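Local coordinates for protein YcaO (Methanopyrus kandleri, PDB 6CIB) that binds ATP-type nucleotides and magnesium as a YcaO-family enzyme and probably catalyses ATP-dependent thioamidation of peptide backbones, at residues I49-S54 with E58-G63; G220-A225 with R290-P295. One frame throughout, in Å; residues are numbered along the deposited sequence.

In the fold
Contact 1 and contact 2 follow one another along the chain, the first closing before the second opens, and their centres lie 29 Å apart with nearest atoms about 16 Å from each other. Contact 1 is the hairpin of strands 45-54 and 57-64, in a three-stranded antiparallel sheet with strand 34-42. Contact 2 sets helix 290-293 against strand 217-224, the middle strand of another three-stranded antiparallel sheet. Helix 241-260 is common ground: it touches Ile49 and Ala62 of the first sheet and Ala221 and Thr223 of the second. Ala62 comes within about 8 Å of bound ADP, side chain to ligand, whereas contact 2 lies away from the nucleotide and metal sites.

Contact 1: residues I49-S54 with E58-G63; sequences IRRRRS and EFYHAG
Ile49 stands opposite Ala62 in a non-hydrogen-bonded pair, and its CG2 rests 3.9 Å from CD1 of the Tyr60 ring, an oblique apolar touch. Arg50 and His61 form an antiparallel hydrogen-bonded pair: Arg50 N donates to His61 O at 2.7 Å and His61 N returns the bond to Arg50 O. The Arg50 guanidinium leads away from strand 58-63 and ends in salt bridges to Glu29 and Glu48. On the face shared with Tyr60 and Glu58, Arg51 has CG anti to the backbone N, and a bend at chi3 carries NH1 to 2.6 Å from Glu58 OE1. The bond is bent (139° at the hydrogen), and it meets the oxygen from above the carboxylate plane, the two planes standing 71° apart. Replacing Arg51 with alanine would probably leave Glu58 OE1 with Arg53 as its remaining partner in this network, and Glu36, salt-bridged to NE, without this mate. Arg52 turns to the other face, where its CD lies 3.5 Å from His61 NE2. Its guanidinium is nearly parallel to the Phe59 ring, 12° between planes, but the approach is oblique; Glu86 and Val32 O hold its polar end. Arg53 completes the salt-bridge network, bringing NH1 within 2.7 Å of the same Glu58 OE1, so one oxygen is shared by two cations. At the last position, Ser54 OG approaches the edge of the Phe59 ring at CE2, 3.7 Å away, while bonding to Glu86. These alternating pairs define a beta hairpin whose segments run antiparallel. Strand 34-42 bonds to the far edge of strand 45-54; helix 68-85 packs on the Arg50, Arg52 and His61 face, and helix 241-260 meets Ile49 and Ala62 on the other.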
# COMPACT_ATOMS: atom_id res chain seq x y z
N ILE A 49 -11.14 13.34 0.60
CA ILE A 49 -11.26 12.99 -0.83
C ILE A 49 -10.76 14.15 -1.66
O ILE A 49 -11.07 15.31 -1.37
CB ILE A 49 -12.69 12.55 -1.23
CG1 ILE A 49 -13.09 11.26 -0.51
CG2 ILE A 49 -12.82 12.30 -2.74
CD1 ILE A 49 -13.99 11.50 0.68
N ARG A 50 -9.98 13.82 -2.69
CA ARG A 50 -9.45 14.81 -3.63
C ARG A 50 -9.89 14.49 -5.06
O ARG A 50 -9.81 13.34 -5.49
CB ARG A 50 -7.93 14.88 -3.52
CG ARG A 50 -7.39 15.24 -2.12
CD ARG A 50 -7.66 16.70 -1.77
NE ARG A 50 -7.25 17.05 -0.41
CZ ARG A 50 -8.00 16.92 0.68
NH1 ARG A 50 -9.24 16.43 0.59
NH2 ARG A 50 -7.51 17.26 1.88
N ARG A 51 -10.36 15.52 -5.76
CA ARG A 51 -10.55 15.46 -7.20
C ARG A 51 -9.33 16.13 -7.84
O ARG A 51 -9.03 17.29 -7.55
CB ARG A 51 -11.86 16.14 -7.61
CG ARG A 51 -12.23 15.98 -9.08
CD ARG A 51 -13.68 16.37 -9.36
NE ARG A 51 -13.96 17.79 -9.13
CZ ARG A 51 -13.83 18.76 -10.03
NH1 ARG A 51 -13.43 18.49 -11.27
NH2 ARG A 51 -14.10 20.02 -9.71
N ARG A 52 -8.64 15.37 -8.68
CA ARG A 52 -7.38 15.77 -9.30
C ARG A 52 -7.47 15.74 -10.84
O ARG A 52 -8.02 14.80 -11.40
CB ARG A 52 -6.25 14.83 -8.83
CG ARG A 52 -4.85 15.33 -9.12
CD ARG A 52 -3.78 14.28 -8.90
NE ARG A 52 -2.68 14.52 -9.83
CZ ARG A 52 -2.29 13.70 -10.79
NH1 ARG A 52 -2.88 12.53 -10.97
NH2 ARG A 52 -1.30 14.05 -11.59
N ARG A 53 -6.93 16.77 -11.49
CA ARG A 53 -6.88 16.86 -12.96
C ARG A 53 -5.46 16.74 -13.47
O ARG A 53 -4.56 17.38 -12.92
CB ARG A 53 -7.40 18.22 -13.44
CG ARG A 53 -8.90 18.39 -13.45
CD ARG A 53 -9.29 19.41 -14.52
NE ARG A 53 -10.47 20.20 -14.15
CZ ARG A 53 -11.72 19.74 -14.08
NH1 ARG A 53 -12.00 18.46 -14.36
NH2 ARG A 53 -12.70 20.56 -13.73
N SER A 54 -5.27 15.97 -14.54
CA SER A 54 -4.00 15.93 -15.29
C SER A 54 -4.26 15.72 -16.78
O SER A 54 -5.42 15.59 -17.19
CB SER A 54 -3.07 14.84 -14.74
OG SER A 54 -3.51 13.54 -15.12
N GLU A 58 -9.46 13.06 -15.19
CA GLU A 58 -9.90 13.45 -13.85
C GLU A 58 -9.94 12.22 -12.96
O GLU A 58 -10.48 11.19 -13.36
CB GLU A 58 -11.27 14.11 -13.91
CG GLU A 58 -11.67 14.82 -12.62
CD GLU A 58 -13.08 15.35 -12.68
OE1 GLU A 58 -13.23 16.56 -12.94
OE2 GLU A 58 -14.03 14.56 -12.49
N PHE A 59 -9.36 12.34 -11.77
CA PHE A 59 -9.25 11.24 -10.82
C PHE A 59 -9.71 11.63 -9.42
O PHE A 59 -9.57 12.79 -9.01
CB PHE A 59 -7.81 10.70 -10.76
CG PHE A 59 -7.24 10.33 -12.11
CD1 PHE A 59 -7.57 9.12 -12.72
CD2 PHE A 59 -6.35 11.20 -12.76
CE1 PHE A 59 -7.03 8.79 -13.96
CE2 PHE A 59 -5.82 10.87 -14.00
CZ PHE A 59 -6.15 9.66 -14.60
N TYR A 60 -10.26 10.65 -8.71
CA TYR A 60 -10.51 10.76 -7.27
C TYR A 60 -9.42 10.03 -6.49
O TYR A 60 -9.09 8.89 -6.80
CB TYR A 60 -11.89 10.21 -6.89
CG TYR A 60 -13.03 11.10 -7.34
CD1 TYR A 60 -13.42 12.21 -6.57
CD2 TYR A 60 -13.72 10.84 -8.53
CE1 TYR A 60 -14.46 13.03 -6.98
CE2 TYR A 60 -14.77 11.66 -8.95
CZ TYR A 60 -15.13 12.75 -8.17
OH TYR A 60 -16.17 13.55 -8.58
N HIS A 61 -8.85 10.72 -5.50
CA HIS A 61 -7.88 10.12 -4.58
C HIS A 61 -8.37 10.34 -3.16
O HIS A 61 -9.07 11.32 -2.88
CB HIS A 61 -6.48 10.73 -4.76
CG HIS A 61 -5.99 10.73 -6.18
ND1 HIS A 61 -5.68 9.57 -6.87
CD2 HIS A 61 -5.77 11.75 -7.04
CE1 HIS A 61 -5.28 9.88 -8.09
NE2 HIS A 61 -5.32 11.20 -8.22
N ALA A 62 -8.00 9.42 -2.27
CA ALA A 62 -8.42 9.50 -0.89
C ALA A 62 -7.23 9.44 0.07
O ALA A 62 -6.19 8.85 -0.25
CB ALA A 62 -9.44 8.41 -0.57
N GLY A 63 -7.42 10.08 1.22
CA GLY A 63 -6.51 9.97 2.35
C GLY A 63 -7.33 9.72 3.60
O GLY A 63 -8.56 9.87 3.60

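Contact 2: residues G220-A225 with R290-P295; sequences GAVTEA and RHWFEP
The indole of Trp292 receives Val222 on one face: CG1 stands 3.8 Å above the ring plane, displaced toward the rim, and is 4.1 Å from CD2. The two side chains cross at about a right angle, and CG1 is the branch that meets the indole. With CG1 anti to the carbonyl carbon (chi1 -71°), Val222 points this branch at the indole and leaves CG2 for the neighbouring ring. That ring, Phe293, is met in its plane at the edge by Thr223 O, which lies 3.7 Å from CZ; no hydrogen bond is involved. CG2 of Val222 approaches the same ring obliquely, 4.2 Å from CE1. Although the Phe293 side chain does not start out toward the strand, its far end reaches it. Within the helix, Trp292 CD1 sits 3.5 Å above one face of the His291 ring, offset toward its rim. The contact is a short helix packed on the middle strand of an antiparallel sheet, with Val222 set between two consecutive aromatic residues and a nearest CA pair, Val222 and Trp292, 7.3 Å apart. Room for the indole is made in part by Gly220, because a beta carbon there would fall only 3.4 Å from Trp292 CZ3. Sheet neighbours extend the apolar patch: Met233 of strand 233-238 touches both Val222 and Trp292, and Leu209 of strand 203-209 also meets the indole. The buried polar atoms have partners elsewhere in the chain. Glu175 accepts bonds from Trp292 NE1 and His291 NE2, which would fix the rotation of both rings, while Arg207 NE bonds to Trp292 O. The CB of Thr223 leaves its CA away from the helix, and OG1 bonds to Val232 N and Glu230 O.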
# COMPACT_ATOMS: atom_id res chain seq x y z
N GLY A 220 -5.54 -8.14 7.85
CA GLY A 220 -6.70 -7.84 7.02
C GLY A 220 -7.91 -7.57 7.88
O GLY A 220 -8.08 -8.17 8.95
N ALA A 221 -8.74 -6.64 7.43
CA ALA A 221 -10.04 -6.35 8.03
C ALA A 221 -11.12 -6.53 6.98
O ALA A 221 -10.98 -6.02 5.86
CB ALA A 221 -10.08 -4.95 8.62
N VAL A 222 -12.17 -7.26 7.32
CA VAL A 222 -13.30 -7.48 6.41
C VAL A 222 -14.61 -7.07 7.07
O VAL A 222 -14.79 -7.24 8.28
CB VAL A 222 -13.38 -8.94 5.85
CG1 VAL A 222 -12.26 -9.21 4.87
CG2 VAL A 222 -13.38 -9.98 6.97
N THR A 223 -15.50 -6.49 6.27
CA THR A 223 -16.81 -6.08 6.78
C THR A 223 -17.95 -6.94 6.25
O THR A 223 -17.90 -7.46 5.13
CB THR A 223 -17.12 -4.59 6.51
OG1 THR A 223 -17.22 -4.34 5.11
CG2 THR A 223 -16.04 -3.69 7.12
N GLU A 224 -18.95 -7.10 7.10
CA GLU A 224 -20.25 -7.60 6.73
C GLU A 224 -21.21 -6.43 6.91
O GLU A 224 -21.13 -5.71 7.90
CB GLU A 224 -20.63 -8.77 7.63
CG GLU A 224 -21.76 -9.65 7.10
CD GLU A 224 -22.03 -10.86 7.97
OE1 GLU A 224 -21.07 -11.43 8.55
OE2 GLU A 224 -23.21 -11.25 8.07
N ALA A 225 -22.10 -6.23 5.95
CA ALA A 225 -23.05 -5.11 5.98
C ALA A 225 -24.33 -5.52 5.28
O ALA A 225 -24.32 -6.45 4.46
CB ALA A 225 -22.45 -3.87 5.33
N ARG A 290 -15.73 -17.22 1.47
CA ARG A 290 -15.73 -18.09 2.66
C ARG A 290 -14.41 -18.13 3.42
O ARG A 290 -14.40 -18.24 4.64
CB ARG A 290 -16.15 -19.51 2.27
CG ARG A 290 -17.65 -19.73 2.15
CD ARG A 290 -18.00 -21.12 1.62
NE ARG A 290 -17.76 -22.17 2.62
CZ ARG A 290 -16.71 -22.99 2.63
NH1 ARG A 290 -15.78 -22.93 1.68
NH2 ARG A 290 -16.59 -23.89 3.60
N HIS A 291 -13.30 -18.06 2.68
CA HIS A 291 -11.95 -18.04 3.27
C HIS A 291 -11.73 -16.85 4.23
O HIS A 291 -11.05 -16.99 5.24
CB HIS A 291 -10.86 -18.15 2.20
CG HIS A 291 -10.93 -17.12 1.11
ND1 HIS A 291 -12.05 -16.92 0.34
CD2 HIS A 291 -9.99 -16.26 0.64
CE1 HIS A 291 -11.80 -15.97 -0.55
NE2 HIS A 291 -10.56 -15.56 -0.39
N TRP A 292 -12.34 -15.71 3.91
CA TRP A 292 -12.32 -14.53 4.78
C TRP A 292 -13.27 -14.61 5.96
O TRP A 292 -12.96 -14.10 7.04
CB TRP A 292 -12.58 -13.25 3.99
CG TRP A 292 -11.42 -12.88 3.11
CD1 TRP A 292 -11.39 -12.88 1.75
CD2 TRP A 292 -10.11 -12.49 3.55
NE1 TRP A 292 -10.14 -12.50 1.31
CE2 TRP A 292 -9.34 -12.26 2.39
CE3 TRP A 292 -9.51 -12.31 4.81
CZ2 TRP A 292 -7.99 -11.84 2.45
CZ3 TRP A 292 -8.16 -11.91 4.87
CH2 TRP A 292 -7.43 -11.68 3.69
N PHE A 293 -14.43 -15.24 5.75
CA PHE A 293 -15.51 -15.26 6.75
C PHE A 293 -15.54 -16.52 7.63
O PHE A 293 -16.30 -16.58 8.60
CB PHE A 293 -16.87 -14.99 6.10
CG PHE A 293 -17.00 -13.61 5.54
CD1 PHE A 293 -17.18 -12.51 6.38
CD2 PHE A 293 -16.93 -13.39 4.16
CE1 PHE A 293 -17.29 -11.22 5.86
CE2 PHE A 293 -17.03 -12.11 3.63
CZ PHE A 293 -17.20 -11.02 4.49
N GLU A 294 -14.69 -17.49 7.31
CA GLU A 294 -14.55 -18.70 8.13
C GLU A 294 -13.08 -18.90 8.55
O GLU A 294 -12.38 -19.74 7.98
CB GLU A 294 -15.11 -19.93 7.40
CG GLU A 294 -16.62 -19.87 7.15
CD GLU A 294 -17.10 -20.82 6.07
OE1 GLU A 294 -16.34 -21.74 5.67
OE2 GLU A 294 -18.25 -20.64 5.60
N PRO A 295 -12.61 -18.11 9.55
CA PRO A 295 -11.20 -18.16 9.95
C PRO A 295 -10.75 -19.52 10.50
O PRO A 295 -11.53 -20.20 11.16
CB PRO A 295 -11.10 -17.08 11.03
CG PRO A 295 -12.49 -16.94 11.56
CD PRO A 295 -13.36 -17.13 10.36